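Ferritin heavy chain (Trichoplusia ni, PDB 1Z6O) oxidises ferrous iron and takes it up into a secreted 24-chain shell of twelve heavy and twelve light chains, where it is stored as ferric mineral. Local coordinates at residues 45-50 against 59-64; 121-126 against 147-152; 129-134 against 140-145. All coordinates share one frame; numbering follows the deposited sequence.

Interaction 1: 45-50 against 59-64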
loop_
_atom_site.group_PDB
_atom_site.type_symbol
_atom_site.label_atom_id
_atom_site.label_comp_id
_atom_site.label_asym_id
_atom_site.label_seq_id
_atom_site.Cartn_x
_atom_site.Cartn_y
_atom_site.Cartn_z
ATOM N N HIS M 45 -3.726 -10.831 -51.239
ATOM C CA HIS M 45 -5.017 -10.887 -51.927
ATOM C C HIS M 45 -6.168 -10.395 -51.049
ATOM O O HIS M 45 -6.981 -9.577 -51.480
ATOM C CB HIS M 45 -5.322 -12.324 -52.384
ATOM C CG HIS M 45 -6.702 -12.492 -52.948
ATOM N ND1 HIS M 45 -7.018 -12.170 -54.252
ATOM C CD2 HIS M 45 -7.857 -12.902 -52.370
ATOM C CE1 HIS M 45 -8.309 -12.376 -54.454
ATOM N NE2 HIS M 45 -8.843 -12.820 -53.327
ATOM N N PHE M 46 -6.249 -10.886 -49.817
ATOM C CA PHE M 46 -7.349 -10.467 -48.959
ATOM C C PHE M 46 -7.214 -9.054 -48.412
ATOM O O PHE M 46 -8.160 -8.522 -47.830
ATOM C CB PHE M 46 -7.577 -11.501 -47.841
ATOM C CG PHE M 46 -8.124 -12.810 -48.365
ATOM C CD1 PHE M 46 -7.281 -13.893 -48.590
ATOM C CD2 PHE M 46 -9.469 -12.910 -48.739
ATOM C CE1 PHE M 46 -7.763 -15.069 -49.193
ATOM C CE2 PHE M 46 -9.970 -14.078 -49.345
ATOM C CZ PHE M 46 -9.115 -15.157 -49.571
ATOM N N SER M 47 -6.047 -8.443 -48.623
ATOM C CA SER M 47 -5.808 -7.060 -48.207
ATOM C C SER M 47 -6.319 -6.070 -49.267
ATOM O O SER M 47 -6.443 -4.880 -48.986
ATOM C CB SER M 47 -4.306 -6.800 -48.005
ATOM O OG SER M 47 -3.812 -7.534 -46.901
ATOM N N LYS M 48 -6.595 -6.542 -50.483
ATOM C CA LYS M 48 -7.066 -5.636 -51.545
ATOM C C LYS M 48 -8.366 -4.928 -51.180
ATOM O O LYS M 48 -9.249 -5.518 -50.554
ATOM C CB LYS M 48 -7.274 -6.390 -52.865
ATOM C CG LYS M 48 -5.998 -6.995 -53.439
ATOM C CD LYS M 48 -6.181 -7.444 -54.893
ATOM C CE LYS M 48 -7.317 -8.424 -55.054
ATOM N NZ LYS M 48 -7.428 -8.908 -56.465
ATOM N N ASP M 49 -8.490 -3.667 -51.593
ATOM C CA ASP M 49 -9.691 -2.893 -51.286
ATOM C C ASP M 49 -10.960 -3.534 -51.848
ATOM O O ASP M 49 -12.028 -3.458 -51.227
ATOM C CB ASP M 49 -9.553 -1.448 -51.810
ATOM C CG ASP M 49 -9.262 -1.376 -53.320
ATOM O OD1 ASP M 49 -9.183 -2.433 -54.003
ATOM O OD2 ASP M 49 -9.104 -0.245 -53.831
ATOM N N VAL M 50 -10.852 -4.173 -53.010
ATOM C CA VAL M 50 -12.021 -4.812 -53.606
ATOM C C VAL M 50 -12.348 -6.191 -53.029
ATOM O O VAL M 50 -13.368 -6.773 -53.380
ATOM C CB VAL M 50 -11.889 -4.920 -55.146
ATOM C CG1 VAL M 50 -11.824 -3.513 -55.744
ATOM C CG2 VAL M 50 -10.653 -5.733 -55.530
ATOM N N LEU M 59 -4.868 -13.684 -40.932
ATOM C CA LEU M 59 -4.696 -15.126 -40.750
ATOM C C LEU M 59 -3.550 -15.628 -41.631
ATOM O O LEU M 59 -2.685 -16.380 -41.182
ATOM C CB LEU M 59 -5.977 -15.878 -41.147
ATOM C CG LEU M 59 -5.936 -17.418 -41.075
ATOM C CD1 LEU M 59 -5.921 -17.854 -39.605
ATOM C CD2 LEU M 59 -7.165 -18.018 -41.780
ATOM N N PHE M 60 -3.539 -15.205 -42.890
ATOM C CA PHE M 60 -2.510 -15.680 -43.803
ATOM C C PHE M 60 -1.154 -15.004 -43.651
ATOM O O PHE M 60 -0.132 -15.640 -43.894
ATOM C CB PHE M 60 -3.044 -15.629 -45.245
ATOM C CG PHE M 60 -4.213 -16.569 -45.472
ATOM C CD1 PHE M 60 -4.125 -17.906 -45.083
ATOM C CD2 PHE M 60 -5.396 -16.118 -46.051
ATOM C CE1 PHE M 60 -5.203 -18.786 -45.264
ATOM C CE2 PHE M 60 -6.480 -16.987 -46.240
ATOM C CZ PHE M 60 -6.380 -18.325 -45.842
ATOM N N PHE M 61 -1.118 -13.731 -43.254
ATOM C CA PHE M 61 0.183 -13.098 -43.007
ATOM C C PHE M 61 0.789 -13.798 -41.775
ATOM O O PHE M 61 1.995 -14.029 -41.725
ATOM C CB PHE M 61 0.040 -11.592 -42.730
ATOM C CG PHE M 61 -0.111 -10.752 -43.983
ATOM C CD1 PHE M 61 -1.092 -9.766 -44.063
ATOM C CD2 PHE M 61 0.744 -10.934 -45.070
ATOM C CE1 PHE M 61 -1.220 -8.964 -45.215
ATOM C CE2 PHE M 61 0.625 -10.141 -46.225
ATOM C CZ PHE M 61 -0.363 -9.151 -46.293
ATOM N N ASP M 62 -0.040 -14.126 -40.778
ATOM C CA ASP M 62 0.462 -14.834 -39.592
ATOM C C ASP M 62 1.010 -16.200 -40.017
ATOM O O ASP M 62 2.058 -16.632 -39.533
ATOM C CB ASP M 62 -0.643 -15.068 -38.539
ATOM C CG ASP M 62 -1.049 -13.791 -37.806
ATOM O OD1 ASP M 62 -0.348 -12.768 -37.939
ATOM O OD2 ASP M 62 -2.070 -13.816 -37.085
ATOM N N ALA M 63 0.293 -16.886 -40.907
ATOM C CA ALA M 63 0.743 -18.200 -41.387
ATOM C C ALA M 63 2.068 -18.077 -42.138
ATOM O O ALA M 63 2.927 -18.954 -42.035
ATOM C CB ALA M 63 -0.317 -18.835 -42.303
ATOM N N ALA M 64 2.236 -17.002 -42.905
ATOM C CA ALA M 64 3.490 -16.804 -43.641
ATOM C C ALA M 64 4.657 -16.686 -42.654
ATOM O O ALA M 64 5.712 -17.295 -42.847
ATOM C CB ALA M 64 3.415 -15.516 -44.526
#
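Phe46 and Phe60 touch along one side of each ring where helix 19-47 ends and the first part of helix 54-80 runs past it. The bond between CD1 and CE1 of Phe46 lies beside the CD2-CE2 bond of Phe60, and the closest pair is Phe46 CE1 to Phe60 CE2 at 3.7 Å. The ring centroids are 5.8 Å apart and the planes are inclined by 36°, an oblique meeting. Both side chains place CG beside the backbone N (chi1 -69° in Phe46, -64° in Phe60), and from there each ring reaches into the space between the helices. Phe46 is well enclosed: CD2 of His45 sits 3.6 Å above the centre of one ring face, and Phe56, Ala57 and Ala108 pack around it as well. Phe60 also touches Ala108, together with Tyr39 and Met42 of helix 19-47. Large flat hydrocarbons suit this end of the four-helix bundle, since two rings fill the gap between backbones whose CA atoms stand 8.8 Å apart.

The Ser47-Phe61 side is the looser one, a single approach of a hydroxyl to a ring, and it lies where a ferritin light chain packs, with Ser47 partly exposed. Here Ser47 OG comes to the edge of the Phe61 ring, near its plane, 3.4 Å from CE1. The hydroxyl has its polar partner elsewhere, in a hydrogen bond with Gly43 O of its own helix, a common arrangement that lets a small polar residue sit near a helix end. Thr95 and Lys92 of that light chain pack on Ser47 and Phe61, respectively. Across the two segments the attraction is therefore dispersion and hydrophobic burial, with no directional bond between them; the tilt of the rings is probably set by the surrounding packing.

Interaction 2: 121-126 against 147-152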
loop_
_atom_site.group_PDB
_atom_site.type_symbol
_atom_site.label_atom_id
_atom_site.label_comp_id
_atom_site.label_asym_id
_atom_site.label_seq_id
_atom_site.Cartn_x
_atom_site.Cartn_y
_atom_site.Cartn_z
ATOM N N LYS M 121 2.909 -34.686 -45.474
ATOM C CA LYS M 121 3.395 -35.845 -46.211
ATOM C C LYS M 121 4.912 -35.728 -46.432
ATOM O O LYS M 121 5.655 -36.706 -46.310
ATOM C CB LYS M 121 2.660 -35.916 -47.549
ATOM C CG LYS M 121 3.002 -37.102 -48.410
ATOM C CD LYS M 121 2.104 -37.096 -49.649
ATOM C CE LYS M 121 2.565 -38.122 -50.671
ATOM N NZ LYS M 121 1.797 -38.017 -51.950
ATOM N N SER M 122 5.376 -34.526 -46.748
ATOM C CA SER M 122 6.803 -34.322 -46.967
ATOM C C SER M 122 7.609 -34.557 -45.675
ATOM O O SER M 122 8.678 -35.174 -45.705
ATOM C CB SER M 122 7.046 -32.905 -47.517
ATOM O OG SER M 122 8.435 -32.668 -47.655
ATOM N N ILE M 123 7.108 -34.074 -44.538
ATOM C CA ILE M 123 7.811 -34.291 -43.268
ATOM C C ILE M 123 7.860 -35.796 -42.956
ATOM O O ILE M 123 8.872 -36.302 -42.480
ATOM C CB ILE M 123 7.107 -33.527 -42.103
ATOM C CG1 ILE M 123 7.334 -32.015 -42.290
ATOM C CG2 ILE M 123 7.675 -33.975 -40.735
ATOM C CD1 ILE M 123 6.390 -31.149 -41.476
ATOM N N ARG M 124 6.767 -36.511 -43.218
ATOM C CA ARG M 124 6.758 -37.955 -42.977
ATOM C C ARG M 124 7.821 -38.620 -43.869
ATOM O O ARG M 124 8.446 -39.604 -43.468
ATOM C CB ARG M 124 5.352 -38.543 -43.235
ATOM C CG ARG M 124 4.312 -38.175 -42.125
ATOM C CD ARG M 124 2.890 -38.631 -42.521
ATOM N NE ARG M 124 2.960 -40.005 -42.997
ATOM C CZ ARG M 124 2.996 -41.073 -42.212
ATOM N NH1 ARG M 124 2.919 -40.947 -40.891
ATOM N NH2 ARG M 124 3.229 -42.265 -42.743
ATOM N N ASN M 125 8.034 -38.089 -45.072
ATOM C CA ASN M 125 9.072 -38.644 -45.943
ATOM C C ASN M 125 10.478 -38.313 -45.437
ATOM O O ASN M 125 11.407 -39.088 -45.643
ATOM C CB ASN M 125 8.892 -38.165 -47.387
ATOM C CG ASN M 125 7.777 -38.919 -48.092
ATOM O OD1 ASN M 125 7.596 -40.116 -47.865
ATOM N ND2 ASN M 125 7.033 -38.233 -48.947
ATOM N N VAL M 126 10.650 -37.166 -44.779
ATOM C CA VAL M 126 11.965 -36.839 -44.205
ATOM C C VAL M 126 12.203 -37.834 -43.058
ATOM O O VAL M 126 13.302 -38.374 -42.883
ATOM C CB VAL M 126 12.005 -35.401 -43.619
ATOM C CG1 VAL M 126 13.382 -35.133 -42.976
ATOM C CG2 VAL M 126 11.731 -34.369 -44.734
ATOM N N GLY M 147 7.537 -35.225 -32.903
ATOM C CA GLY M 147 6.925 -34.562 -31.761
ATOM C C GLY M 147 6.688 -33.070 -31.866
ATOM O O GLY M 147 5.813 -32.528 -31.196
ATOM N N ASP M 148 7.477 -32.392 -32.684
ATOM C CA ASP M 148 7.322 -30.952 -32.856
ATOM C C ASP M 148 6.630 -30.604 -34.166
ATOM O O ASP M 148 5.551 -30.017 -34.173
ATOM C CB ASP M 148 8.685 -30.268 -32.832
ATOM C CG ASP M 148 9.189 -30.027 -31.427
ATOM O OD1 ASP M 148 9.020 -28.891 -30.927
ATOM O OD2 ASP M 148 9.743 -30.973 -30.822
ATOM N N PHE M 149 7.253 -30.973 -35.278
ATOM C CA PHE M 149 6.684 -30.643 -36.576
ATOM C C PHE M 149 5.367 -31.320 -36.906
ATOM O O PHE M 149 4.424 -30.637 -37.297
ATOM C CB PHE M 149 7.715 -30.888 -37.681
ATOM C CG PHE M 149 8.734 -29.786 -37.784
ATOM C CD1 PHE M 149 9.693 -29.619 -36.793
ATOM C CD2 PHE M 149 8.666 -28.853 -38.817
ATOM C CE1 PHE M 149 10.570 -28.526 -36.820
ATOM C CE2 PHE M 149 9.537 -27.758 -38.851
ATOM C CZ PHE M 149 10.485 -27.596 -37.849
ATOM N N LEU M 150 5.268 -32.639 -36.751
ATOM C CA LEU M 150 3.992 -33.288 -37.070
ATOM C C LEU M 150 2.888 -32.825 -36.122
ATOM O O LEU M 150 1.733 -32.697 -36.522
ATOM C CB LEU M 150 4.117 -34.819 -37.034
ATOM C CG LEU M 150 4.897 -35.430 -38.209
ATOM C CD1 LEU M 150 4.806 -36.972 -38.146
ATOM C CD2 LEU M 150 4.305 -34.931 -39.542
ATOM N N GLU M 151 3.235 -32.570 -34.867
ATOM C CA GLU M 151 2.243 -32.096 -33.894
ATOM C C GLU M 151 1.590 -30.810 -34.432
ATOM O O GLU M 151 0.360 -30.682 -34.479
ATOM C CB GLU M 151 2.934 -31.811 -32.557
ATOM C CG GLU M 151 2.070 -31.117 -31.509
ATOM C CD GLU M 151 0.922 -31.979 -31.025
ATOM O OE1 GLU M 151 0.948 -33.206 -31.269
ATOM O OE2 GLU M 151 -0.004 -31.436 -30.386
ATOM N N GLU M 152 2.421 -29.866 -34.858
ATOM C CA GLU M 152 1.915 -28.607 -35.395
ATOM C C GLU M 152 1.097 -28.846 -36.673
ATOM O O GLU M 152 0.074 -28.187 -36.905
ATOM C CB GLU M 152 3.083 -27.663 -35.702
ATOM C CG GLU M 152 2.721 -26.207 -35.546
ATOM C CD GLU M 152 2.432 -25.833 -34.093
ATOM O OE1 GLU M 152 1.887 -24.731 -33.857
ATOM O OE2 GLU M 152 2.756 -26.640 -33.188
#
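Ile123 of helix 105-132 packs against Leu150 and Phe149 of helix 139-168, two neighbouring, antiparallel members of the ferritin four-helix bundle. The short helical segments run at 159° to each other with their axes 10.3 Å apart. Two branches of Ile123 divide the work. CG2 meets Leu150 CD2 at 3.7 Å as the two side chains lie alongside one another, pointing opposite ways, whereas CD1, at the end of the longer branch, reaches CB of Phe149 at 4.0 Å and lies at the edge of its ring, near the ring plane. With chi1 at -70°, CG1 stands beside the backbone N and CG2 opposite it, which spreads the branches toward separate partners; a beta-branched residue suits such a divided role.

Farther out, the Phe149 ring, which Ile123 meets at its edge, extends on toward Lys73 and Leu74 of helix 54-80. Its side chain is about 4 Å from that of His70 and about 5 Å from the bound ferric ion, while the side chain of Ile123 is about 4 Å from that of Glu32; Glu32, Glu67 and His70 hold that ion. The contact thus forms apolar packing next to the ferroxidase site.

On the flank away from the iron, Arg124 offers its aliphatic part to Leu150 and sends its charged end to a second copy of this subunit, where NH1 bonds to Asn137 O and the guanidinium makes a cation-pi contact with Phe136. The methylene that remains at the bundle interface, Arg124 CG, lies 4.1 Å from Leu150 CD2.

Interaction 3: 129-134 against 140-145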
loop_
_atom_site.group_PDB
_atom_site.type_symbol
_atom_site.label_atom_id
_atom_site.label_comp_id
_atom_site.label_asym_id
_atom_site.label_seq_id
_atom_site.Cartn_x
_atom_site.Cartn_y
_atom_site.Cartn_z
ATOM N N ALA M 129 13.288 -41.169 -44.480
ATOM C CA ALA M 129 14.674 -41.129 -44.938
ATOM C C ALA M 129 15.660 -41.145 -43.768
ATOM O O ALA M 129 16.687 -41.825 -43.817
ATOM C CB ALA M 129 14.917 -39.875 -45.797
ATOM N N CYS M 130 15.343 -40.397 -42.714
ATOM C CA CYS M 130 16.225 -40.297 -41.562
ATOM C C CYS M 130 16.210 -41.526 -40.672
ATOM O O CYS M 130 17.207 -41.848 -40.032
ATOM C CB CYS M 130 15.866 -39.044 -40.740
ATOM S SG CYS M 130 16.175 -37.506 -41.680
ATOM N N GLU M 131 15.078 -42.213 -40.630
ATOM C CA GLU M 131 14.966 -43.397 -39.792
ATOM C C GLU M 131 15.433 -44.669 -40.489
ATOM O O GLU M 131 16.074 -45.513 -39.875
ATOM C CB GLU M 131 13.506 -43.614 -39.360
ATOM C CG GLU M 131 13.302 -44.880 -38.525
ATOM C CD GLU M 131 11.956 -44.904 -37.803
ATOM O OE1 GLU M 131 10.971 -45.410 -38.384
ATOM O OE2 GLU M 131 11.885 -44.404 -36.652
ATOM N N ASP M 132 15.124 -44.794 -41.773
ATOM C CA ASP M 132 15.438 -46.025 -42.484
ATOM C C ASP M 132 16.747 -46.151 -43.233
ATOM O O ASP M 132 16.955 -47.135 -43.930
ATOM C CB ASP M 132 14.275 -46.381 -43.411
ATOM C CG ASP M 132 12.978 -46.623 -42.637
ATOM O OD1 ASP M 132 13.036 -47.235 -41.546
ATOM O OD2 ASP M 132 11.908 -46.213 -43.120
ATOM N N ASP M 133 17.631 -45.170 -43.099
ATOM C CA ASP M 133 18.933 -45.256 -43.751
ATOM C C ASP M 133 19.604 -46.488 -43.114
ATOM O O ASP M 133 19.776 -46.546 -41.899
ATOM C CB ASP M 133 19.750 -44.002 -43.448
ATOM C CG ASP M 133 21.079 -43.986 -44.176
ATOM O OD1 ASP M 133 21.818 -44.990 -44.085
ATOM O OD2 ASP M 133 21.380 -42.971 -44.838
ATOM N N SER M 134 19.978 -47.470 -43.923
ATOM C CA SER M 134 20.580 -48.691 -43.384
ATOM C C SER M 134 21.848 -48.465 -42.563
ATOM O O SER M 134 22.181 -49.269 -41.693
ATOM C CB SER M 134 20.866 -49.688 -44.519
ATOM O OG SER M 134 21.727 -49.119 -45.496
ATOM N N HIS M 140 17.202 -39.096 -32.829
ATOM C CA HIS M 140 16.854 -37.784 -32.317
ATOM C C HIS M 140 16.132 -36.883 -33.307
ATOM O O HIS M 140 15.139 -36.244 -32.949
ATOM C CB HIS M 140 18.095 -37.080 -31.771
ATOM C CG HIS M 140 17.781 -35.781 -31.094
ATOM N ND1 HIS M 140 17.924 -34.562 -31.723
ATOM C CD2 HIS M 140 17.272 -35.516 -29.866
ATOM C CE1 HIS M 140 17.518 -33.599 -30.909
ATOM N NE2 HIS M 140 17.116 -34.150 -29.776
ATOM N N LEU M 141 16.606 -36.822 -34.546
ATOM C CA LEU M 141 15.930 -35.972 -35.524
ATOM C C LEU M 141 14.541 -36.523 -35.837
ATOM O O LEU M 141 13.585 -35.766 -35.969
ATOM C CB LEU M 141 16.761 -35.843 -36.817
ATOM C CG LEU M 141 16.101 -35.046 -37.968
ATOM C CD1 LEU M 141 15.603 -33.677 -37.480
ATOM C CD2 LEU M 141 17.129 -34.870 -39.101
ATOM N N VAL M 142 14.422 -37.842 -35.957
ATOM C CA VAL M 142 13.115 -38.445 -36.227
ATOM C C VAL M 142 12.128 -38.040 -35.119
ATOM O O VAL M 142 10.981 -37.658 -35.381
ATOM C CB VAL M 142 13.246 -39.984 -36.307
ATOM C CG1 VAL M 142 11.857 -40.659 -36.228
ATOM C CG2 VAL M 142 13.954 -40.358 -37.631
ATOM N N ASP M 143 12.597 -38.110 -33.882
ATOM C CA ASP M 143 11.787 -37.751 -32.716
ATOM C C ASP M 143 11.399 -36.271 -32.746
ATOM O O ASP M 143 10.263 -35.907 -32.440
ATOM C CB ASP M 143 12.582 -38.032 -31.438
ATOM C CG ASP M 143 11.845 -37.576 -30.188
ATOM O OD1 ASP M 143 10.925 -38.290 -29.798
ATOM O OD2 ASP M 143 12.169 -36.506 -29.628
ATOM N N TYR M 144 12.346 -35.418 -33.112
ATOM C CA TYR M 144 12.096 -33.981 -33.198
ATOM C C TYR M 144 11.039 -33.664 -34.265
ATOM O O TYR M 144 10.103 -32.888 -34.033
ATOM C CB TYR M 144 13.402 -33.261 -33.536
ATOM C CG TYR M 144 13.266 -31.761 -33.642
ATOM C CD1 TYR M 144 12.819 -31.004 -32.555
ATOM C CD2 TYR M 144 13.608 -31.093 -34.814
ATOM C CE1 TYR M 144 12.723 -29.614 -32.632
ATOM C CE2 TYR M 144 13.518 -29.696 -34.902
ATOM C CZ TYR M 144 13.077 -28.970 -33.806
ATOM O OH TYR M 144 13.001 -27.598 -33.875
ATOM N N LEU M 145 11.188 -34.256 -35.445
ATOM C CA LEU M 145 10.223 -34.018 -36.520
ATOM C C LEU M 145 8.845 -34.561 -36.158
ATOM O O LEU M 145 7.821 -33.980 -36.518
ATOM C CB LEU M 145 10.691 -34.689 -37.818
ATOM C CG LEU M 145 11.967 -34.069 -38.418
ATOM C CD1 LEU M 145 12.462 -34.917 -39.581
ATOM C CD2 LEU M 145 11.677 -32.637 -38.879
#
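Apolar contacts dominate where Cys130 and Glu131 face Leu141 and Val142. Cys130 SG lies 3.8 Å from Leu141 CD2, and Cys130 CB is 3.9 Å from Val142 CG2. That same methyl also touches Glu131, 3.7 Å from CB. In Val142, chi1 of 165° turns CG2 to these two CB atoms and leaves CG1 to meet Glu131 OE2. A compact branched side chain fits here because the backbones are close, with Glu131 and Val142 CA atoms 6.4 Å apart.

These residues flank the short turn that joins helix 105-132 to helix 139-168; the two helices and the turn form a helical hairpin at one end of the ferritin bundle. The covalent interaction is the disulfide from Cys130 to Cys21, which ties the hairpin to helix 19-47; Leu141 packs on Cys21 too, so the sulfur bridge is bordered by hydrocarbon.

Polar groups take a lesser part. Glu131 is partly exposed, and its extended chain runs roughly perpendicular to the valine side chain, carrying OE2 past it to 3.8 Å from Val142 CG1, a van der Waals approach. Tyr139 of a second subunit also packs on Glu131.

From the N terminus, interaction 1 comes first: it closes the short connection between helix 19-47 and helix 54-80 at one end of the bundle. Beyond it the chain passes along helix 54-80 and the long connection after it into helix 105-132, where interaction 2 opens. Interaction 3 opens and closes within the span that interaction 2 encloses, so both belong to the same helical hairpin of 105-132 and 139-168, one next to the turn and the other deeper in the bundle. Their centres are 11 Å apart and they touch, Val126 CG1 lying 3.5 Å from Leu145 CD1. Interaction 1 lies across the chain's centre from both, about 26 Å from interaction 2 between centres.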